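PDB 3O0A: leucyl-tRNA synthetase subunit alpha from Aquifex aeolicus, which charges tRNA(Leu) with leucine and, through its CP1 hydrolytic domain, probably edits mischarged tRNA by hydrolysis. Local coordinates for residues Thr49-Thr54 against Asp187-Leu192; Glu84-Lys89 against Val124-Tyr129; Thr99-Lys104 against Asp149-Lys154. All coordinates share one frame; numbering follows the deposited sequence.

Interaction 1 (Thr49-Thr54 against Asp187-Leu192); sequences TVFGAT and DGFDGL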
# COMPACT_ATOMS: atom_id res chain seq x y z
N THR A 49 -7.76 0.87 9.65
CA THR A 49 -7.89 1.77 8.50
C THR A 49 -7.77 1.06 7.14
O THR A 49 -7.72 1.73 6.09
CB THR A 49 -6.85 2.92 8.56
OG1 THR A 49 -5.52 2.41 8.37
CG2 THR A 49 -6.94 3.67 9.91
N VAL A 50 -7.73 -0.27 7.15
CA VAL A 50 -7.42 -1.03 5.93
C VAL A 50 -8.42 -0.74 4.79
O VAL A 50 -8.05 -0.73 3.61
CB VAL A 50 -7.29 -2.55 6.20
CG1 VAL A 50 -8.64 -3.15 6.60
CG2 VAL A 50 -6.68 -3.30 4.96
N PHE A 51 -9.69 -0.49 5.13
CA PHE A 51 -10.67 -0.20 4.09
C PHE A 51 -10.40 1.15 3.43
O PHE A 51 -10.94 1.43 2.35
CB PHE A 51 -12.10 -0.25 4.65
CG PHE A 51 -12.59 -1.64 4.95
CD1 PHE A 51 -12.25 -2.27 6.15
CD2 PHE A 51 -13.40 -2.32 4.04
CE1 PHE A 51 -12.70 -3.57 6.44
CE2 PHE A 51 -13.88 -3.62 4.32
CZ PHE A 51 -13.52 -4.25 5.53
N GLY A 52 -9.56 1.96 4.06
CA GLY A 52 -9.25 3.30 3.57
C GLY A 52 -7.98 3.36 2.75
O GLY A 52 -7.56 4.44 2.33
N ALA A 53 -7.38 2.20 2.49
CA ALA A 53 -6.17 2.15 1.67
C ALA A 53 -6.52 2.48 0.23
O ALA A 53 -7.35 1.81 -0.39
CB ALA A 53 -5.47 0.77 1.78
N THR A 54 -5.93 3.55 -0.29
CA THR A 54 -6.21 3.97 -1.67
C THR A 54 -5.01 3.81 -2.60
O THR A 54 -5.11 4.07 -3.81
CB THR A 54 -6.73 5.42 -1.73
OG1 THR A 54 -5.74 6.31 -1.22
CG2 THR A 54 -8.01 5.56 -0.90
N ASP A 187 -17.59 -1.65 5.25
CA ASP A 187 -18.50 -2.78 5.10
C ASP A 187 -19.02 -3.30 6.45
O ASP A 187 -19.61 -2.54 7.22
CB ASP A 187 -17.80 -3.90 4.29
CG ASP A 187 -17.43 -3.47 2.87
OD1 ASP A 187 -18.01 -2.48 2.36
OD2 ASP A 187 -16.55 -4.12 2.27
N GLY A 188 -18.76 -4.58 6.74
CA GLY A 188 -19.27 -5.23 7.96
C GLY A 188 -18.75 -4.71 9.29
O GLY A 188 -19.28 -5.06 10.36
N PHE A 189 -17.72 -3.87 9.24
CA PHE A 189 -17.12 -3.29 10.44
C PHE A 189 -17.58 -1.86 10.72
O PHE A 189 -17.14 -1.25 11.68
CB PHE A 189 -15.59 -3.34 10.35
CG PHE A 189 -15.05 -4.72 10.12
CD1 PHE A 189 -14.82 -5.57 11.20
CD2 PHE A 189 -14.80 -5.18 8.83
CE1 PHE A 189 -14.31 -6.87 10.98
CE2 PHE A 189 -14.31 -6.47 8.61
CZ PHE A 189 -14.06 -7.30 9.69
N ASP A 190 -18.47 -1.34 9.87
CA ASP A 190 -19.06 -0.01 10.05
C ASP A 190 -19.67 0.16 11.44
O ASP A 190 -20.42 -0.70 11.92
CB ASP A 190 -20.15 0.24 9.00
CG ASP A 190 -19.59 0.71 7.68
OD1 ASP A 190 -18.37 0.95 7.59
OD2 ASP A 190 -20.38 0.83 6.71
N GLY A 191 -19.35 1.29 12.08
CA GLY A 191 -19.87 1.61 13.40
C GLY A 191 -19.00 1.20 14.58
O GLY A 191 -19.22 1.67 15.70
N LEU A 192 -18.03 0.31 14.34
CA LEU A 192 -17.11 -0.11 15.40
C LEU A 192 -16.19 1.03 15.79
O LEU A 192 -15.75 1.81 14.93
CB LEU A 192 -16.25 -1.29 14.95
CG LEU A 192 -16.86 -2.66 14.63
CD1 LEU A 192 -15.73 -3.64 14.36
CD2 LEU A 192 -17.78 -3.14 15.76
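Phe-51, in the 3-10 turn that ends at Gly-52, faces Asp-187 across a gap of 8.3 Å between CA atoms, and this is the nearest backbone approach of the two segments, so the contact is carried by side chains. The Phe-51 ring does most of the work. Its CG lies opposite the carbonyl carbon and beside the backbone N (chi1 -73°), which sends the ring out from the turn toward Asp-187 and Phe-189. One part of its rim meets the carboxylate: Phe-51 CE2 is 3.4 Å from Asp-187 OD2, and that oxygen sits near the ring plane while the carboxylate itself is turned 80° from it. An acceptor at the edge faces the slightly positive C-H rim, a geometry that is probably mildly attractive, although no polar hydrogen is involved. Further round the rim, Phe-51 CE1 comes within 3.6 Å of Phe-189 CD2. The two rings meet rim to rim with planes 53° apart and centroids separated by 5.8 Å, so neither covers the face of the other and the pair is no stack.

Both segments are loops of the editing domain. Residues 49-54 lead into strand 55-58, whereas the loop 187-192 precedes helix 194-207; the former follows directly on a threonine-containing run that, as in relatives, probably borders the hydrolytic pocket. A type II turn from Phe-189 to Leu-192, with Leu-192 N bonded to Phe-189 O at 3.2 Å, carries Gly-191 at its third position and brings Leu-192 CD1 to the edge of the Phe-189 ring. Helix 194-207 backs both aromatic residues: Trp-204 meets Phe-189 edge-to-face and also touches Phe-51. Phe-51 O, in the 3-10 turn, accepts a hydrogen bond from Lys-161 NZ.

Interaction 2 (Glu84-Lys89 against Val124-Tyr129); sequences ENFVEK and VWSANY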
# COMPACT_ATOMS: atom_id res chain seq x y z
N GLU A 84 13.27 3.00 -12.94
CA GLU A 84 14.70 2.72 -12.78
C GLU A 84 15.46 3.96 -12.34
O GLU A 84 16.30 3.92 -11.43
CB GLU A 84 15.25 2.23 -14.11
CG GLU A 84 16.54 1.46 -13.98
CD GLU A 84 16.85 0.69 -15.24
OE1 GLU A 84 16.80 1.30 -16.33
OE2 GLU A 84 17.13 -0.53 -15.14
N ASN A 85 15.18 5.08 -13.00
CA ASN A 85 15.82 6.35 -12.67
C ASN A 85 15.53 6.74 -11.23
O ASN A 85 16.42 7.23 -10.52
CB ASN A 85 15.34 7.46 -13.60
CG ASN A 85 15.83 7.28 -15.03
OD1 ASN A 85 16.77 6.52 -15.28
ND2 ASN A 85 15.18 7.95 -15.95
N PHE A 86 14.29 6.54 -10.80
CA PHE A 86 13.94 6.83 -9.40
C PHE A 86 14.74 5.98 -8.39
O PHE A 86 15.30 6.51 -7.43
CB PHE A 86 12.43 6.65 -9.19
CG PHE A 86 12.00 6.77 -7.77
CD1 PHE A 86 11.98 8.02 -7.14
CD2 PHE A 86 11.60 5.63 -7.05
CE1 PHE A 86 11.58 8.13 -5.80
CE2 PHE A 86 11.20 5.73 -5.72
CZ PHE A 86 11.17 6.99 -5.11
N VAL A 87 14.77 4.68 -8.61
CA VAL A 87 15.50 3.77 -7.71
C VAL A 87 16.98 4.16 -7.63
O VAL A 87 17.57 4.21 -6.54
CB VAL A 87 15.31 2.31 -8.18
CG1 VAL A 87 16.23 1.36 -7.42
CG2 VAL A 87 13.84 1.91 -8.04
N GLU A 88 17.57 4.48 -8.79
CA GLU A 88 18.98 4.86 -8.87
C GLU A 88 19.24 6.15 -8.11
O GLU A 88 20.25 6.28 -7.41
CB GLU A 88 19.45 4.96 -10.32
CG GLU A 88 19.62 3.59 -11.03
CD GLU A 88 20.59 2.65 -10.29
OE1 GLU A 88 21.78 3.01 -10.12
OE2 GLU A 88 20.17 1.55 -9.90
N LYS A 89 18.32 7.12 -8.24
CA LYS A 89 18.46 8.39 -7.54
C LYS A 89 18.39 8.12 -6.04
O LYS A 89 19.17 8.67 -5.27
CB LYS A 89 17.33 9.35 -7.92
CG LYS A 89 17.46 10.76 -7.35
CD LYS A 89 16.26 11.60 -7.76
CE LYS A 89 16.19 12.91 -6.99
NZ LYS A 89 15.10 13.79 -7.50
N VAL A 124 -0.08 0.69 -7.18
CA VAL A 124 1.16 0.46 -6.46
C VAL A 124 2.24 1.42 -6.96
O VAL A 124 2.53 1.46 -8.16
CB VAL A 124 1.65 -0.99 -6.59
CG1 VAL A 124 2.85 -1.23 -5.67
CG2 VAL A 124 0.52 -1.95 -6.25
N TRP A 125 2.80 2.17 -6.01
CA TRP A 125 3.84 3.17 -6.22
C TRP A 125 5.12 2.79 -5.47
O TRP A 125 5.11 1.91 -4.60
CB TRP A 125 3.33 4.52 -5.70
CG TRP A 125 2.32 5.15 -6.56
CD1 TRP A 125 1.04 4.72 -6.81
CD2 TRP A 125 2.49 6.35 -7.31
NE1 TRP A 125 0.41 5.59 -7.68
CE2 TRP A 125 1.28 6.60 -8.00
CE3 TRP A 125 3.56 7.24 -7.47
CZ2 TRP A 125 1.11 7.70 -8.83
CZ3 TRP A 125 3.39 8.34 -8.31
CH2 TRP A 125 2.18 8.56 -8.98
N SER A 126 6.23 3.43 -5.82
CA SER A 126 7.41 3.46 -4.96
C SER A 126 7.64 4.91 -4.58
O SER A 126 7.35 5.81 -5.37
CB SER A 126 8.64 2.88 -5.66
OG SER A 126 9.75 2.77 -4.78
N ALA A 127 8.12 5.15 -3.36
CA ALA A 127 8.33 6.53 -2.87
C ALA A 127 9.50 6.68 -1.90
O ALA A 127 9.87 5.73 -1.22
CB ALA A 127 7.05 7.10 -2.27
N ASN A 128 10.08 7.89 -1.86
CA ASN A 128 11.26 8.14 -1.02
C ASN A 128 10.99 8.07 0.48
O ASN A 128 11.86 7.65 1.25
CB ASN A 128 11.94 9.47 -1.39
CG ASN A 128 11.05 10.69 -1.17
OD1 ASN A 128 9.84 10.57 -0.99
ND2 ASN A 128 11.66 11.87 -1.21
N TYR A 129 9.78 8.44 0.88
CA TYR A 129 9.46 8.56 2.31
C TYR A 129 9.23 7.21 3.02
O TYR A 129 9.15 7.16 4.26
CB TYR A 129 8.28 9.52 2.52
CG TYR A 129 6.89 8.97 2.20
CD1 TYR A 129 6.40 8.96 0.89
CD2 TYR A 129 6.06 8.51 3.22
CE1 TYR A 129 5.12 8.45 0.59
CE2 TYR A 129 4.78 8.00 2.93
CZ TYR A 129 4.31 7.99 1.63
OH TYR A 129 3.05 7.50 1.36
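The edge of the Phe-86 ring, near its plane, is where Ser-126, Ala-127 and Asn-128 all approach; none of the three lies over a ring face. CE2 and CZ make the contact. Phe-86 CE2 stands 3.4 Å from Ser-126 OG, and Phe-86 CZ stands 3.6 Å from Ala-127 C and 3.5 Å from Asn-128 N. Because that amide nitrogen is level with the ring, the approach is van der Waals packing of rim against backbone, not an N-H pointing into the pi cloud. The ring reaches the strand end because CG is anti to the backbone N (chi1 173°), which directs it out of the helix toward residues 126-128. Ser-126 OG lies beside Phe-86 CE2 while its hydrogen bond goes to Leu-58 O of the adjacent strand; the ring only flanks the hydroxyl. Asn-128 is similarly committed, its OD1 accepting the backbone N-H of Glu-105. Putting an alanine in place of this phenylalanine removes the ring, and the helix would probably lose its reach to the strand end, opening a gap beside Ser-126 OG and the 127-128 peptide.

All four touching residues are buried. Helix 80-91 thus leans on the end of strand 121-127 in the mixed sheet, where that strand runs between 106-114 and 55-58. Phe-86 also touches Val-107 and Pro-60, while Val-65 of helix 64-74 meets both Val-87 and Ser-126, tying the two helices to this part of the sheet.

Interaction 3 (Thr99-Lys104 against Asp149-Lys154); sequences TMEEDK and DWEFAK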
# COMPACT_ATOMS: atom_id res chain seq x y z
N THR A 99 13.35 11.95 3.77
CA THR A 99 12.27 12.13 4.75
C THR A 99 12.10 13.58 5.20
O THR A 99 11.08 13.93 5.81
CB THR A 99 12.51 11.27 6.01
OG1 THR A 99 13.74 11.66 6.61
CG2 THR A 99 12.56 9.77 5.66
N MET A 100 13.09 14.42 4.93
CA MET A 100 12.91 15.87 5.14
C MET A 100 12.04 16.37 4.00
O MET A 100 12.53 16.87 2.99
CB MET A 100 14.23 16.64 5.27
CG MET A 100 14.61 16.89 6.72
SD MET A 100 16.16 17.74 6.96
CE MET A 100 15.60 19.45 6.96
N GLU A 101 10.74 16.20 4.21
CA GLU A 101 9.70 16.23 3.19
C GLU A 101 9.21 17.64 2.86
O GLU A 101 8.31 18.16 3.51
CB GLU A 101 8.51 15.40 3.69
CG GLU A 101 8.29 15.54 5.19
CD GLU A 101 6.85 15.33 5.61
OE1 GLU A 101 6.37 14.19 5.51
OE2 GLU A 101 6.21 16.31 6.05
N GLU A 102 9.80 18.25 1.84
CA GLU A 102 9.26 19.48 1.28
C GLU A 102 8.86 19.25 -0.18
O GLU A 102 8.46 20.19 -0.88
CB GLU A 102 10.27 20.63 1.42
CG GLU A 102 9.64 21.99 1.74
CD GLU A 102 9.27 22.17 3.21
OE1 GLU A 102 9.04 21.16 3.92
OE2 GLU A 102 9.21 23.33 3.66
N ASP A 103 8.95 17.99 -0.61
CA ASP A 103 8.51 17.54 -1.93
C ASP A 103 8.74 16.05 -2.07
O ASP A 103 9.56 15.61 -2.87
CB ASP A 103 9.25 18.26 -3.07
CG ASP A 103 8.41 19.30 -3.76
OD1 ASP A 103 7.35 18.95 -4.32
OD2 ASP A 103 8.81 20.48 -3.74
N LYS A 104 8.03 15.27 -1.26
CA LYS A 104 7.91 13.82 -1.48
C LYS A 104 8.04 13.46 -2.95
O LYS A 104 7.58 14.21 -3.82
CB LYS A 104 6.55 13.36 -0.98
CG LYS A 104 6.32 13.69 0.47
CD LYS A 104 5.05 13.10 0.97
CE LYS A 104 5.11 12.98 2.47
NZ LYS A 104 5.83 11.73 2.84
N ASP A 149 1.06 10.02 4.15
CA ASP A 149 0.30 9.52 2.99
C ASP A 149 -0.58 10.61 2.39
O ASP A 149 -0.79 10.67 1.18
CB ASP A 149 -0.58 8.32 3.38
CG ASP A 149 0.22 7.09 3.82
OD1 ASP A 149 1.41 6.92 3.43
OD2 ASP A 149 -0.35 6.27 4.55
N TRP A 150 -1.13 11.46 3.25
CA TRP A 150 -1.97 12.57 2.80
C TRP A 150 -1.17 13.50 1.89
O TRP A 150 -1.63 13.88 0.81
CB TRP A 150 -2.48 13.35 4.01
CG TRP A 150 -3.44 14.41 3.64
CD1 TRP A 150 -4.80 14.32 3.59
CD2 TRP A 150 -3.12 15.76 3.27
NE1 TRP A 150 -5.35 15.52 3.21
CE2 TRP A 150 -4.34 16.42 3.00
CE3 TRP A 150 -1.92 16.47 3.12
CZ2 TRP A 150 -4.40 17.77 2.61
CZ3 TRP A 150 -1.98 17.82 2.73
CH2 TRP A 150 -3.22 18.45 2.48
N GLU A 151 0.04 13.84 2.32
CA GLU A 151 0.92 14.75 1.58
C GLU A 151 1.35 14.15 0.24
O GLU A 151 1.42 14.86 -0.77
CB GLU A 151 2.13 15.11 2.43
CG GLU A 151 1.78 16.00 3.62
CD GLU A 151 2.83 15.98 4.73
OE1 GLU A 151 3.76 15.14 4.69
OE2 GLU A 151 2.72 16.82 5.64
N PHE A 152 1.64 12.85 0.23
CA PHE A 152 1.95 12.15 -1.01
C PHE A 152 0.75 12.17 -1.95
O PHE A 152 0.90 12.43 -3.14
CB PHE A 152 2.40 10.72 -0.75
CG PHE A 152 3.02 10.06 -1.96
CD1 PHE A 152 4.37 10.25 -2.25
CD2 PHE A 152 2.25 9.25 -2.80
CE1 PHE A 152 4.95 9.65 -3.38
CE2 PHE A 152 2.82 8.64 -3.92
CZ PHE A 152 4.17 8.84 -4.21
N ALA A 153 -0.44 11.89 -1.41
CA ALA A 153 -1.67 11.87 -2.22
C ALA A 153 -1.98 13.25 -2.81
O ALA A 153 -2.45 13.34 -3.94
CB ALA A 153 -2.86 11.35 -1.40
N LYS A 154 -1.72 14.29 -2.04
CA LYS A 154 -1.92 15.67 -2.49
C LYS A 154 -1.03 15.98 -3.70
O LYS A 154 -1.49 16.54 -4.70
CB LYS A 154 -1.63 16.65 -1.35
CG LYS A 154 -1.94 18.10 -1.69
CD LYS A 154 -1.43 19.06 -0.62
CE LYS A 154 -1.79 20.49 -0.96
NZ LYS A 154 -3.26 20.72 -0.86
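A partly buried cluster of Glu-101, Lys-104 and Glu-151, bordered by Phe-152, forms this contact between a loop and the flank of helix 147-156. The two carboxylates are unusually close: Glu-101 OE1 and OE2 lie 2.9 and 3.0 Å from Glu-151 OE1, with the carboxylate planes 63° apart. Two acceptors face each other here, so the approach would be unfavourable if both were ionised and is likely to raise the proton affinity of at least one. Neighbouring groups probably offset part of this. Lys-104 NZ makes a long salt bridge of 3.7 Å to Glu-101 OE1, which also has a weak, long ion pair with Arg-148 NH1. Glu-151 OE1 stays 4.4 Å from Lys-104 NZ; Glu-151 OE2 instead takes a hydrogen bond from Gln-147.

In the fold of the editing domain, the loop runs from helix 95-99 into strand 106-114, one outer strand of the mixed sheet, while helix 147-156 follows strand 138-141, the other. The aliphatic part of Lys-104 spans the join. Its CD packs 3.5 Å from Phe-152 N, and its CB sits at the edge of the Phe-152 ring. Lys-104 CE lies 3.4 Å from Glu-151 OE1. A bend at the last torsion (chi4 -83°) then turns the ammonium group to the ring of Tyr-129, a cation-pi partner.

Overall arrangement
Interactions 2 and 3 are neighbours, with centres 14 Å apart; the centre of interaction 1 is about 29 Å from that of interaction 2 and about 24 Å from that of interaction 3. Along the chain, interaction 1 closes the long loop that contains the other two, whose segments alternate: 84-89, 99-104, 124-129, 149-154. The mixed sheet links all three: 49-54 enters its strand 55-58, 124-129 ends strand 121-127, the loop 99-104 precedes strand 106-114, and helix 147-156 follows strand 138-141. Tyr-129 OH, 2.7 Å from Asp-149 OD1, probably hydrogen-bonds interactions 2 and 3 together. Interactions 1 and 2 fall on opposite sides of the chain's centre, consistent with one compact editing domain built round this sheet.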